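Local coordinates for protein NAD(P)H dehydrogenase (quinone) (Mycobacterium tuberculosis, PDB 1XDI) that reduces quinones such as menadione with NADH or NADPH, using one bound FAD in each subunit of a homotetramer, at residues L126-I131 with E142-V147; D165-L170 with V249-A254; D215-Y220 with V238-N243; V402-R407 with E459-L464. All blocks are in the same frame, centred on the assembly; numbering follows the deposited sequence.

In the fold
From the N terminus, interaction 1 comes first: it closes a ten-residue loop between strands 129-134 and 140-145, a hairpin beside the FAD-binding parallel sheet. Interaction 2 then brings residues 165-170 against 249-254 and closes a long loop of 78 residues. Interaction 3 is nested inside that loop, with helix 223-235 filling most of the span between its own segments. Both reach the second parallel sheet, at its two outermost strands, 169-171 and 239-241, and their centres are about 23 Å apart. Interaction 4 follows in the dimerisation domain, where strand 401-407 meets helix 454-464. Its nearest atoms are about 8 Å from interaction 3, without touching.

Interaction 1 (L126-I131 with E142-V147); sequences LARHRI and EHEADV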
loop_
_atom_site.group_PDB
_atom_site.type_symbol
_atom_site.label_atom_id
_atom_site.label_comp_id
_atom_site.label_asym_id
_atom_site.label_seq_id
_atom_site.Cartn_x
_atom_site.Cartn_y
_atom_site.Cartn_z
ATOM N N LEU A 126 -9.027 -36.211 -21.945
ATOM C CA LEU A 126 -10.332 -35.725 -21.559
ATOM C C LEU A 126 -10.350 -34.602 -20.566
ATOM O O LEU A 126 -9.418 -34.403 -19.818
ATOM C CB LEU A 126 -11.153 -36.848 -21.003
ATOM C CG LEU A 126 -11.161 -37.959 -22.022
ATOM C CD1 LEU A 126 -10.779 -39.282 -21.330
ATOM C CD2 LEU A 126 -12.527 -37.975 -22.707
ATOM N N ALA A 127 -11.448 -33.861 -20.576
ATOM C CA ALA A 127 -11.644 -32.755 -19.662
ATOM C C ALA A 127 -11.916 -33.374 -18.290
ATOM O O ALA A 127 -11.115 -33.236 -17.382
ATOM C CB ALA A 127 -12.832 -31.909 -20.113
ATOM N N ARG A 128 -13.036 -34.083 -18.158
ATOM C CA ARG A 128 -13.406 -34.712 -16.906
ATOM C C ARG A 128 -12.644 -36.015 -16.715
ATOM O O ARG A 128 -12.558 -36.834 -17.621
ATOM C CB ARG A 128 -14.929 -34.941 -16.885
ATOM C CG ARG A 128 -15.389 -36.053 -15.934
ATOM C CD ARG A 128 -16.908 -36.206 -15.826
ATOM N NE ARG A 128 -17.476 -35.281 -14.857
ATOM C CZ ARG A 128 -18.633 -35.482 -14.226
ATOM N NH1 ARG A 128 -19.331 -36.591 -14.477
ATOM N NH2 ARG A 128 -19.095 -34.583 -13.350
ATOM N N HIS A 129 -12.103 -36.216 -15.518
ATOM C CA HIS A 129 -11.317 -37.400 -15.212
ATOM C C HIS A 129 -12.040 -38.443 -14.416
ATOM O O HIS A 129 -13.175 -38.246 -13.980
ATOM C CB HIS A 129 -10.089 -36.978 -14.473
ATOM C CG HIS A 129 -9.309 -35.946 -15.209
ATOM N ND1 HIS A 129 -8.739 -36.194 -16.438
ATOM C CD2 HIS A 129 -8.992 -34.667 -14.897
ATOM C CE1 HIS A 129 -8.096 -35.121 -16.846
ATOM N NE2 HIS A 129 -8.232 -34.182 -15.930
ATOM N N ARG A 130 -11.372 -39.570 -14.228
ATOM C CA ARG A 130 -11.940 -40.666 -13.496
ATOM C C ARG A 130 -10.900 -41.263 -12.546
ATOM O O ARG A 130 -9.785 -41.627 -12.941
ATOM C CB ARG A 130 -12.446 -41.708 -14.487
ATOM C CG ARG A 130 -13.782 -42.282 -14.099
ATOM C CD ARG A 130 -14.274 -43.410 -14.990
ATOM N NE ARG A 130 -15.056 -44.262 -14.100
ATOM C CZ ARG A 130 -16.387 -44.313 -14.076
ATOM N NH1 ARG A 130 -17.098 -43.576 -14.941
ATOM N NH2 ARG A 130 -17.012 -45.026 -13.124
ATOM N N ILE A 131 -11.279 -41.367 -11.278
ATOM C CA ILE A 131 -10.393 -41.890 -10.245
ATOM C C ILE A 131 -10.951 -43.115 -9.560
ATOM O O ILE A 131 -12.162 -43.245 -9.440
ATOM C CB ILE A 131 -10.121 -40.821 -9.238
ATOM C CG1 ILE A 131 -9.276 -39.746 -9.934
ATOM C CG2 ILE A 131 -9.498 -41.424 -7.994
ATOM C CD1 ILE A 131 -9.312 -38.406 -9.249
ATOM N N GLU A 142 -15.387 -46.081 -7.894
ATOM C CA GLU A 142 -14.850 -45.249 -8.982
ATOM C C GLU A 142 -15.461 -43.858 -8.823
ATOM O O GLU A 142 -16.572 -43.738 -8.342
ATOM C CB GLU A 142 -15.165 -45.878 -10.363
ATOM C CG GLU A 142 -14.048 -46.814 -10.828
ATOM C CD GLU A 142 -14.368 -47.762 -12.010
ATOM O OE1 GLU A 142 -14.932 -47.341 -13.056
ATOM O OE2 GLU A 142 -13.997 -48.959 -11.881
ATOM N N HIS A 143 -14.731 -42.802 -9.182
ATOM C CA HIS A 143 -15.214 -41.416 -9.015
ATOM C C HIS A 143 -14.903 -40.443 -10.184
ATOM O O HIS A 143 -13.784 -40.412 -10.698
ATOM C CB HIS A 143 -14.613 -40.844 -7.710
ATOM C CG HIS A 143 -14.940 -41.639 -6.482
ATOM N ND1 HIS A 143 -15.749 -41.150 -5.475
ATOM C CD2 HIS A 143 -14.547 -42.875 -6.083
ATOM C CE1 HIS A 143 -15.833 -42.048 -4.510
ATOM N NE2 HIS A 143 -15.116 -43.104 -4.854
ATOM N N GLU A 144 -15.889 -39.647 -10.626
ATOM C CA GLU A 144 -15.688 -38.690 -11.717
ATOM C C GLU A 144 -15.054 -37.442 -11.134
ATOM O O GLU A 144 -15.385 -37.074 -10.015
ATOM C CB GLU A 144 -16.992 -38.340 -12.385
ATOM C CG GLU A 144 -17.655 -39.496 -13.194
ATOM C CD GLU A 144 -16.743 -40.015 -14.347
ATOM O OE1 GLU A 144 -16.360 -39.204 -15.240
ATOM O OE2 GLU A 144 -16.425 -41.230 -14.324
ATOM N N ALA A 145 -14.182 -36.796 -11.916
ATOM C CA ALA A 145 -13.509 -35.601 -11.422
ATOM C C ALA A 145 -13.287 -34.476 -12.417
ATOM O O ALA A 145 -12.574 -34.591 -13.400
ATOM C CB ALA A 145 -12.141 -36.008 -10.799
ATOM N N ASP A 146 -13.961 -33.389 -12.113
ATOM C CA ASP A 146 -13.790 -32.251 -12.934
ATOM C C ASP A 146 -12.388 -31.687 -12.649
ATOM O O ASP A 146 -11.650 -31.440 -13.569
ATOM C CB ASP A 146 -14.977 -31.286 -12.696
ATOM C CG ASP A 146 -16.310 -31.856 -13.186
ATOM O OD1 ASP A 146 -16.395 -32.233 -14.384
ATOM O OD2 ASP A 146 -17.223 -31.903 -12.328
ATOM N N VAL A 147 -12.024 -31.584 -11.377
ATOM C CA VAL A 147 -10.742 -31.067 -10.932
ATOM C C VAL A 147 -10.040 -32.181 -10.164
ATOM O O VAL A 147 -10.676 -32.873 -9.326
ATOM C CB VAL A 147 -10.988 -29.891 -10.006
ATOM C CG1 VAL A 147 -9.701 -29.274 -9.590
ATOM C CG2 VAL A 147 -11.901 -28.875 -10.680
HETATM O O HOH W 1 -14.165 -39.173 -17.655
#
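Arg-128 faces Glu-144 and Asp-146 at the end of an antiparallel beta hairpin, strands 129-134 and 140-145. Two hydrogen-bonded pairs, His-129 with Ala-145 and Ile-131 with His-143, hold the strands; Ile-131 N to His-143 O measures 2.7 Å. The non-hydrogen-bonded pair Arg-130 and Glu-144 lies between them.

Arg-128 can be followed outward. CB stays near Asp-146 OD1, and chi1 of 157° sets CG roughly opposite the backbone N. CG and CD then pass Glu-144 OE1. The chain bends at chi3 (-84°), and NE gives a fairly straight bond to Asp-146 OD1 at 3.3 Å, from above the carboxylate plane. NH2 makes a weak one to OD2, which also accepts from Arg-4 N on strand 3-8. Glu-144 CB lies over one face of the guanidinium, with CB and CG near NH1.

Arg-130 is held by Glu-142 through weak bonds, its guanidinium nearly perpendicular to that carboxylate. On the other face of the hairpin, Ile-131 CD1 meets Ala-145 CB at 4.0 Å; both residues touch Val-6 of the FAD-binding sheet, and the Ile-131 side chain lies about 8 Å from the FAD. A water donates to Arg-128 O at 2.8 Å and to Glu-144 OE1 at 3.3 Å.

Interaction 2 (D165-L170 with V249-A254); sequences DGERIL and VTRTGA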
loop_
_atom_site.group_PDB
_atom_site.type_symbol
_atom_site.label_atom_id
_atom_site.label_comp_id
_atom_site.label_asym_id
_atom_site.label_seq_id
_atom_site.Cartn_x
_atom_site.Cartn_y
_atom_site.Cartn_z
ATOM N N ASP A 165 15.199 -51.233 10.475
ATOM C CA ASP A 165 14.694 -52.506 10.934
ATOM C C ASP A 165 13.763 -52.351 12.079
ATOM O O ASP A 165 13.325 -53.328 12.655
ATOM C CB ASP A 165 15.862 -53.418 11.327
ATOM C CG ASP A 165 16.630 -52.930 12.558
ATOM O OD1 ASP A 165 16.341 -51.832 13.111
ATOM O OD2 ASP A 165 17.542 -53.666 12.970
ATOM N N GLY A 166 13.462 -51.115 12.427
ATOM C CA GLY A 166 12.588 -50.897 13.542
ATOM C C GLY A 166 13.278 -50.980 14.884
ATOM O O GLY A 166 12.873 -50.303 15.808
ATOM N N GLU A 167 14.324 -51.775 15.042
ATOM C CA GLU A 167 14.911 -51.870 16.372
ATOM C C GLU A 167 16.161 -51.047 16.601
ATOM O O GLU A 167 16.243 -50.281 17.559
ATOM C CB GLU A 167 15.273 -53.322 16.720
ATOM C CG GLU A 167 14.203 -54.413 16.555
ATOM C CD GLU A 167 14.835 -55.822 16.559
ATOM O OE1 GLU A 167 15.689 -56.041 17.475
ATOM O OE2 GLU A 167 14.484 -56.672 15.667
ATOM N N ARG A 168 17.136 -51.240 15.712
ATOM C CA ARG A 168 18.446 -50.612 15.795
ATOM C C ARG A 168 18.796 -49.693 14.627
ATOM O O ARG A 168 19.508 -48.695 14.821
ATOM C CB ARG A 168 19.495 -51.713 15.920
ATOM C CG ARG A 168 19.390 -52.534 17.183
ATOM C CD ARG A 168 20.544 -53.503 17.226
ATOM N NE ARG A 168 20.372 -54.518 18.254
ATOM C CZ ARG A 168 20.978 -55.703 18.251
ATOM N NH1 ARG A 168 21.821 -56.062 17.273
ATOM N NH2 ARG A 168 20.714 -56.539 19.247
ATOM N N ILE A 169 18.324 -50.057 13.428
ATOM C CA ILE A 169 18.517 -49.260 12.212
ATOM C C ILE A 169 17.159 -48.542 12.165
ATOM O O ILE A 169 16.130 -49.208 11.927
ATOM C CB ILE A 169 18.666 -50.139 10.922
ATOM C CG1 ILE A 169 19.729 -51.213 11.082
ATOM C CG2 ILE A 169 19.061 -49.246 9.766
ATOM C CD1 ILE A 169 21.016 -50.639 11.351
ATOM N N LEU A 170 17.130 -47.221 12.404
ATOM C CA LEU A 170 15.844 -46.482 12.445
ATOM C C LEU A 170 15.624 -45.347 11.488
ATOM O O LEU A 170 16.550 -44.619 11.203
ATOM C CB LEU A 170 15.645 -45.864 13.810
ATOM C CG LEU A 170 15.913 -46.732 15.027
ATOM C CD1 LEU A 170 15.628 -45.922 16.273
ATOM C CD2 LEU A 170 14.995 -47.942 14.999
ATOM N N VAL A 249 25.149 -49.737 6.985
ATOM C CA VAL A 249 24.871 -49.780 8.425
ATOM C C VAL A 249 24.464 -51.202 8.783
ATOM O O VAL A 249 23.348 -51.643 8.500
ATOM C CB VAL A 249 23.743 -48.823 8.877
ATOM C CG1 VAL A 249 23.386 -49.126 10.277
ATOM C CG2 VAL A 249 24.181 -47.403 8.795
ATOM N N THR A 250 25.398 -51.912 9.406
ATOM C CA THR A 250 25.245 -53.313 9.816
ATOM C C THR A 250 24.798 -53.409 11.249
ATOM O O THR A 250 25.010 -52.499 12.047
ATOM C CB THR A 250 26.589 -54.037 9.779
ATOM O OG1 THR A 250 27.233 -53.779 8.533
ATOM C CG2 THR A 250 26.409 -55.520 9.971
ATOM N N ARG A 251 24.239 -54.558 11.582
ATOM C CA ARG A 251 23.804 -54.813 12.941
ATOM C C ARG A 251 24.805 -55.675 13.700
ATOM O O ARG A 251 25.119 -56.783 13.308
ATOM C CB ARG A 251 22.464 -55.490 12.914
ATOM C CG ARG A 251 21.624 -55.044 14.030
ATOM C CD ARG A 251 20.194 -55.243 13.683
ATOM N NE ARG A 251 19.378 -55.196 14.886
ATOM C CZ ARG A 251 18.766 -56.248 15.400
ATOM N NH1 ARG A 251 18.870 -57.442 14.819
ATOM N NH2 ARG A 251 18.042 -56.095 16.490
ATOM N N THR A 252 25.333 -55.156 14.791
ATOM C CA THR A 252 26.308 -55.926 15.541
ATOM C C THR A 252 25.655 -56.601 16.707
ATOM O O THR A 252 24.433 -56.658 16.824
ATOM C CB THR A 252 27.430 -55.046 16.097
ATOM O OG1 THR A 252 26.979 -54.364 17.277
ATOM C CG2 THR A 252 27.825 -54.047 15.085
ATOM N N GLY A 253 26.506 -57.101 17.579
ATOM C CA GLY A 253 26.050 -57.782 18.761
ATOM C C GLY A 253 24.841 -57.118 19.354
ATOM O O GLY A 253 23.706 -57.493 19.063
ATOM N N ALA A 254 25.063 -56.108 20.179
ATOM C CA ALA A 254 23.923 -55.462 20.789
ATOM C C ALA A 254 23.712 -54.070 20.221
ATOM O O ALA A 254 22.698 -53.423 20.482
ATOM C CB ALA A 254 24.126 -55.402 22.276
#
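Arg-251 and Arg-168 lie across each other at about a right angle, their guanidinium planes 34° apart. Arg-251 NH2 sits over one face of the Arg-168 group, with NH2 to Arg-168 NE at 3.3 Å. The flanking acids probably offset these like charges. Glu-167 OE1 meets Arg-251 NH2 at 2.6 Å, near the guanidinium plane. Asp-165 OD2 is 3.1 Å from Arg-251 NE but well out of that plane, so charge alone joins them. An Asx motif positions Asp-165: with chi1 of 67° its carboxylate tucks over the turn, and OD1 accepts from Arg-168 N at 2.8 Å and Ile-169 N at 2.7 Å.

The tight part lies inward. Ile-169 and Val-249 are buried side by side, though their exact spacing is doubtful. Arg-168 packs on the loop, running extended to its carbonyls, with NH1 2.7 Å from Thr-252 O. Ala-254 O lies over the other face of its guanidinium. The solvent side is looser: Glu-167, Arg-251 and Gly-253 are exposed.

Strand 169-171 pairs with strand 270-273 at the edge of the parallel sheet, while Val-256 of strand 256-260 touches Arg-168 and Ile-169.

Interaction 3 (D215-Y220 with V238-N243); sequences DHVLPY and VRLFKN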
loop_
_atom_site.group_PDB
_atom_site.type_symbol
_atom_site.label_atom_id
_atom_site.label_comp_id
_atom_site.label_asym_id
_atom_site.label_seq_id
_atom_site.Cartn_x
_atom_site.Cartn_y
_atom_site.Cartn_z
ATOM N N ASP A 215 29.857 -29.833 5.956
ATOM C CA ASP A 215 30.698 -29.221 6.964
ATOM C C ASP A 215 30.131 -29.194 8.376
ATOM O O ASP A 215 30.859 -29.180 9.357
ATOM C CB ASP A 215 30.892 -27.781 6.571
ATOM C CG ASP A 215 32.263 -27.501 6.207
ATOM O OD1 ASP A 215 33.018 -28.481 6.147
ATOM O OD2 ASP A 215 32.598 -26.329 5.986
ATOM N N HIS A 216 28.813 -29.104 8.462
ATOM C CA HIS A 216 28.117 -28.989 9.743
ATOM C C HIS A 216 27.034 -30.024 9.929
ATOM O O HIS A 216 26.528 -30.605 8.969
ATOM C CB HIS A 216 27.412 -27.624 9.847
ATOM C CG HIS A 216 28.305 -26.428 9.669
ATOM N ND1 HIS A 216 29.106 -26.232 8.556
ATOM C CD2 HIS A 216 28.457 -25.323 10.443
ATOM C CE1 HIS A 216 29.707 -25.057 8.657
ATOM N NE2 HIS A 216 29.329 -24.486 9.792
ATOM N N VAL A 217 26.657 -30.211 11.182
ATOM C CA VAL A 217 25.564 -31.114 11.508
ATOM C C VAL A 217 24.363 -30.502 10.825
ATOM O O VAL A 217 23.597 -31.188 10.162
ATOM C CB VAL A 217 25.231 -31.099 12.984
ATOM C CG1 VAL A 217 23.920 -31.861 13.206
ATOM C CG2 VAL A 217 26.365 -31.689 13.794
ATOM N N LEU A 218 24.209 -29.189 11.001
ATOM C CA LEU A 218 23.112 -28.423 10.411
ATOM C C LEU A 218 23.686 -27.409 9.450
ATOM O O LEU A 218 24.015 -26.298 9.851
ATOM C CB LEU A 218 22.358 -27.664 11.504
ATOM C CG LEU A 218 21.012 -26.964 11.311
ATOM C CD1 LEU A 218 21.073 -25.592 11.940
ATOM C CD2 LEU A 218 20.658 -26.892 9.863
ATOM N N PRO A 219 23.862 -27.776 8.179
ATOM C CA PRO A 219 24.403 -26.753 7.297
ATOM C C PRO A 219 23.243 -25.808 7.203
ATOM O O PRO A 219 22.107 -26.252 7.218
ATOM C CB PRO A 219 24.646 -27.511 5.999
ATOM C CG PRO A 219 23.581 -28.480 5.985
ATOM C CD PRO A 219 23.495 -28.979 7.421
ATOM N N TYR A 220 23.509 -24.515 7.121
ATOM C CA TYR A 220 22.434 -23.546 7.072
ATOM C C TYR A 220 22.796 -22.296 6.282
ATOM O O TYR A 220 23.893 -21.814 6.361
ATOM C CB TYR A 220 22.008 -23.202 8.506
ATOM C CG TYR A 220 20.684 -22.469 8.557
ATOM C CD1 TYR A 220 19.490 -23.106 8.161
ATOM C CD2 TYR A 220 20.649 -21.094 8.831
ATOM C CE1 TYR A 220 18.323 -22.391 8.015
ATOM C CE2 TYR A 220 19.479 -20.364 8.692
ATOM C CZ TYR A 220 18.323 -21.006 8.274
ATOM O OH TYR A 220 17.215 -20.233 8.063
ATOM N N VAL A 238 28.260 -32.877 21.093
ATOM C CA VAL A 238 27.898 -33.680 19.940
ATOM C C VAL A 238 29.193 -33.952 19.155
ATOM O O VAL A 238 30.042 -33.063 18.968
ATOM C CB VAL A 238 26.886 -32.935 19.061
ATOM C CG1 VAL A 238 26.637 -33.726 17.787
ATOM C CG2 VAL A 238 25.578 -32.662 19.887
ATOM N N ARG A 239 29.342 -35.203 18.731
ATOM C CA ARG A 239 30.504 -35.710 18.005
ATOM C C ARG A 239 30.166 -35.724 16.514
ATOM O O ARG A 239 29.092 -36.196 16.157
ATOM C CB ARG A 239 30.749 -37.178 18.446
ATOM C CG ARG A 239 31.993 -37.548 19.273
ATOM C CD ARG A 239 31.882 -38.985 19.809
ATOM N NE ARG A 239 31.610 -39.097 21.260
ATOM C CZ ARG A 239 30.661 -39.876 21.789
ATOM N NH1 ARG A 239 29.883 -40.591 21.004
ATOM N NH2 ARG A 239 30.517 -40.000 23.100
ATOM N N LEU A 240 31.043 -35.242 15.634
ATOM C CA LEU A 240 30.711 -35.371 14.207
ATOM C C LEU A 240 31.898 -35.721 13.311
ATOM O O LEU A 240 33.007 -35.291 13.566
ATOM C CB LEU A 240 30.042 -34.101 13.632
ATOM C CG LEU A 240 30.982 -32.941 13.304
ATOM C CD1 LEU A 240 30.379 -31.846 12.540
ATOM C CD2 LEU A 240 31.487 -32.417 14.619
ATOM N N PHE A 241 31.648 -36.540 12.285
ATOM C CA PHE A 241 32.658 -36.856 11.271
ATOM C C PHE A 241 32.161 -35.979 10.109
ATOM O O PHE A 241 31.102 -36.278 9.525
ATOM C CB PHE A 241 32.602 -38.323 10.772
ATOM C CG PHE A 241 32.993 -39.362 11.791
ATOM C CD1 PHE A 241 34.299 -39.474 12.236
ATOM C CD2 PHE A 241 32.034 -40.266 12.276
ATOM C CE1 PHE A 241 34.642 -40.465 13.135
ATOM C CE2 PHE A 241 32.365 -41.258 13.177
ATOM C CZ PHE A 241 33.669 -41.366 13.607
ATOM N N LYS A 242 32.890 -34.913 9.768
ATOM C CA LYS A 242 32.479 -34.049 8.641
ATOM C C LYS A 242 32.767 -34.753 7.342
ATOM O O LYS A 242 33.652 -35.580 7.293
ATOM C CB LYS A 242 33.267 -32.726 8.582
ATOM C CG LYS A 242 33.040 -31.739 9.727
ATOM C CD LYS A 242 34.367 -31.122 10.123
ATOM C CE LYS A 242 34.195 -29.926 11.004
ATOM N NZ LYS A 242 34.345 -28.741 10.116
ATOM N N ASN A 243 32.028 -34.392 6.300
ATOM C CA ASN A 243 32.201 -34.903 4.942
ATOM C C ASN A 243 32.336 -36.387 4.772
ATOM O O ASN A 243 33.248 -36.869 4.116
ATOM C CB ASN A 243 33.399 -34.227 4.291
ATOM C CG ASN A 243 33.310 -32.719 4.343
ATOM O OD1 ASN A 243 32.253 -32.128 4.069
ATOM N ND2 ASN A 243 34.418 -32.079 4.694
#
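Val-217 CG2 meets Leu-240 CD1 at 4.2 Å and Val-238 CG1 at 4.5 Å, forming the apolar half of this contact. The other half lies at Asp-215. Its carbonyl O is 3.4 Å from Lys-242 CG, and the lysine chain runs on past the same oxygen. Bends at chi2 and at chi4 (-100°) turn the lysine NZ to 3.6 Å from Asp-215 O. The distance from Lys-242 NZ to Asp-215 OD1 is 4.2 Å, too long for a salt bridge. The Asn-243 side chain runs alongside that of Asp-215.

The next shell sets these positions. Strand 239-241 is an outermost strand of the parallel sheet, held by backbone bonds to strand 208-211. Val-210 of that strand touches both Val-217 and Val-238. Phe-233 of helix 223-235 packs on Val-217, and a backbone bond joins Asn-243 to Gln-214. Strand 208-211, helix 223-235 and strand 239-241 form a beta-alpha-beta crossover, with loop 215-220 in its connection. This is consistent with the NAD(P)H-binding domain of this family.

Contact between the segments is light, made of a few van der Waals touches and long polar approaches. Valine and leucine methyls supply its inner side, while Asp-215 and Lys-242, both exposed, probably add only a soft, solvent-screened attraction.

Interaction 4 (V402-R407 with E459-L464); sequences VKIFCR and EAARRL
The dimerisation domain, named for its family, is an antiparallel sheet with helices packed on it, and this contact lays helix 454-464 against strand 401-407. The short axes are 8.4 Å apart at closest and cross at -38°. Alternate strand residues Val-402, Ile-404 and Cys-406 point toward the helix. Ala-460 and Leu-464, four residues apart, point back at them.

Ile-404 lies in the middle. Its extended outer arm (chi2 166°) carries CD1 onto Ala-460 CB at 3.4 Å and to 3.8 Å from Ala-461 N. Val-402 CG1 reaches the same Ala-460 CB at 4.1 Å. Further along, Leu-464 reaches Cys-406, whose SG is 3.5 Å from Leu-464 CD1. With chi1 of 77°, the sulfur projects toward the leucine.

On another side of the helix, Glu-459 OE2 takes both NE and NH2 of Arg-463, each at 2.8 Å, from one face of its plane. Glu-459 OE1 accepts from Arg-462 NH1, and Arg-462 NH2 bonds to Ala-444 O. Gln-104 of a neighbouring subunit packs on Glu-459, and Tyr-337 of that subunit packs on Arg-462. Val-440 of helix 440-444 touches Cys-406, Ala-461 and Leu-464.

The meeting side chains are apolar, with the Cys-406 thiol the one polarisable group, so dispersion and burial join the two elements. The Glu-459, Arg-462 and Arg-463 network lies near a neighbouring subunit.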
loop_
_atom_site.group_PDB
_atom_site.type_symbol
_atom_site.label_atom_id
_atom_site.label_comp_id
_atom_site.label_asym_id
_atom_site.label_seq_id
_atom_site.Cartn_x
_atom_site.Cartn_y
_atom_site.Cartn_z
ATOM N N VAL A 402 18.239 -10.701 15.801
ATOM C CA VAL A 402 17.302 -10.417 14.728
ATOM C C VAL A 402 18.028 -9.734 13.618
ATOM O O VAL A 402 18.713 -8.760 13.857
ATOM C CB VAL A 402 16.202 -9.489 15.165
ATOM C CG1 VAL A 402 15.342 -9.090 13.963
ATOM C CG2 VAL A 402 15.407 -10.179 16.228
ATOM N N LYS A 403 17.876 -10.274 12.409
ATOM C CA LYS A 403 18.436 -9.723 11.151
ATOM C C LYS A 403 17.296 -9.269 10.230
ATOM O O LYS A 403 16.422 -10.035 9.908
ATOM C CB LYS A 403 19.251 -10.773 10.348
ATOM C CG LYS A 403 20.767 -10.875 10.645
ATOM C CD LYS A 403 21.489 -11.759 9.584
ATOM C CE LYS A 403 22.940 -12.104 10.006
ATOM N NZ LYS A 403 23.684 -13.082 9.105
ATOM N N ILE A 404 17.311 -8.033 9.791
ATOM C CA ILE A 404 16.289 -7.568 8.869
ATOM C C ILE A 404 16.997 -7.017 7.613
ATOM O O ILE A 404 18.017 -6.342 7.744
ATOM C CB ILE A 404 15.422 -6.504 9.582
ATOM C CG1 ILE A 404 14.159 -7.180 10.124
ATOM C CG2 ILE A 404 15.090 -5.361 8.658
ATOM C CD1 ILE A 404 13.421 -6.291 11.143
ATOM N N PHE A 405 16.496 -7.332 6.416
ATOM C CA PHE A 405 17.121 -6.849 5.162
ATOM C C PHE A 405 16.192 -5.959 4.368
ATOM O O PHE A 405 15.018 -6.277 4.245
ATOM C CB PHE A 405 17.504 -7.977 4.199
ATOM C CG PHE A 405 18.309 -9.042 4.803
ATOM C CD1 PHE A 405 19.367 -8.732 5.661
ATOM C CD2 PHE A 405 17.978 -10.365 4.567
ATOM C CE1 PHE A 405 20.097 -9.744 6.302
ATOM C CE2 PHE A 405 18.680 -11.397 5.182
ATOM C CZ PHE A 405 19.746 -11.090 6.059
ATOM N N CYS A 406 16.689 -4.882 3.784
ATOM C CA CYS A 406 15.781 -4.048 3.037
ATOM C C CYS A 406 16.291 -3.382 1.797
ATOM O O CYS A 406 17.468 -3.087 1.652
ATOM C CB CYS A 406 15.134 -2.980 3.932
ATOM S SG CYS A 406 16.177 -1.564 4.334
ATOM N N ARG A 407 15.356 -3.145 0.893
ATOM C CA ARG A 407 15.653 -2.475 -0.338
ATOM C C ARG A 407 16.436 -1.154 -0.033
ATOM O O ARG A 407 16.132 -0.441 0.928
ATOM C CB ARG A 407 14.346 -2.192 -1.024
ATOM C CG ARG A 407 14.456 -2.245 -2.514
ATOM C CD ARG A 407 14.710 -3.659 -2.976
ATOM N NE ARG A 407 13.484 -4.435 -2.976
ATOM C CZ ARG A 407 13.391 -5.638 -3.534
ATOM N NH1 ARG A 407 14.459 -6.180 -4.129
ATOM N NH2 ARG A 407 12.236 -6.307 -3.498
ATOM N N GLU A 459 12.776 -2.264 16.209
ATOM C CA GLU A 459 13.980 -1.428 16.322
ATOM C C GLU A 459 14.813 -1.779 15.117
ATOM O O GLU A 459 15.306 -0.903 14.407
ATOM C CB GLU A 459 14.801 -1.722 17.573
ATOM C CG GLU A 459 14.829 -0.602 18.569
ATOM C CD GLU A 459 15.714 0.558 18.154
ATOM O OE1 GLU A 459 15.332 1.317 17.280
ATOM O OE2 GLU A 459 16.810 0.754 18.696
ATOM N N ALA A 460 14.949 -3.073 14.859
ATOM C CA ALA A 460 15.738 -3.518 13.716
ATOM C C ALA A 460 15.328 -2.652 12.500
ATOM O O ALA A 460 16.142 -1.924 11.948
ATOM C CB ALA A 460 15.508 -5.015 13.474
ATOM N N ALA A 461 14.067 -2.668 12.095
ATOM C CA ALA A 461 13.717 -1.847 10.964
ATOM C C ALA A 461 13.908 -0.379 11.333
ATOM O O ALA A 461 14.365 0.389 10.522
ATOM C CB ALA A 461 12.293 -2.108 10.523
ATOM N N ARG A 462 13.609 0.043 12.550
ATOM C CA ARG A 462 13.800 1.479 12.823
ATOM C C ARG A 462 15.199 1.972 12.421
ATOM O O ARG A 462 15.360 3.032 11.833
ATOM C CB ARG A 462 13.546 1.809 14.298
ATOM C CG ARG A 462 13.464 3.247 14.581
ATOM C CD ARG A 462 12.950 3.506 15.989
ATOM N NE ARG A 462 11.577 3.046 16.175
ATOM C CZ ARG A 462 11.236 2.050 16.988
ATOM N NH1 ARG A 462 12.183 1.416 17.708
ATOM N NH2 ARG A 462 9.968 1.662 17.059
ATOM N N ARG A 463 16.214 1.178 12.716
ATOM C CA ARG A 463 17.569 1.587 12.406
ATOM C C ARG A 463 17.849 1.526 10.914
ATOM O O ARG A 463 18.740 2.222 10.426
ATOM C CB ARG A 463 18.577 0.758 13.219
ATOM C CG ARG A 463 18.315 0.854 14.718
ATOM C CD ARG A 463 19.441 0.307 15.670
ATOM N NE ARG A 463 18.967 0.123 17.067
ATOM C CZ ARG A 463 19.724 -0.356 18.047
ATOM N NH1 ARG A 463 20.979 -0.676 17.762
ATOM N NH2 ARG A 463 19.242 -0.583 19.273
ATOM N N LEU A 464 17.099 0.712 10.179
ATOM C CA LEU A 464 17.313 0.649 8.737
ATOM C C LEU A 464 16.759 1.873 8.043
ATOM O O LEU A 464 17.076 2.110 6.908
ATOM C CB LEU A 464 16.653 -0.574 8.134
ATOM C CG LEU A 464 17.455 -1.835 8.191
ATOM C CD1 LEU A 464 16.744 -2.999 7.457
ATOM C CD2 LEU A 464 18.787 -1.500 7.527
#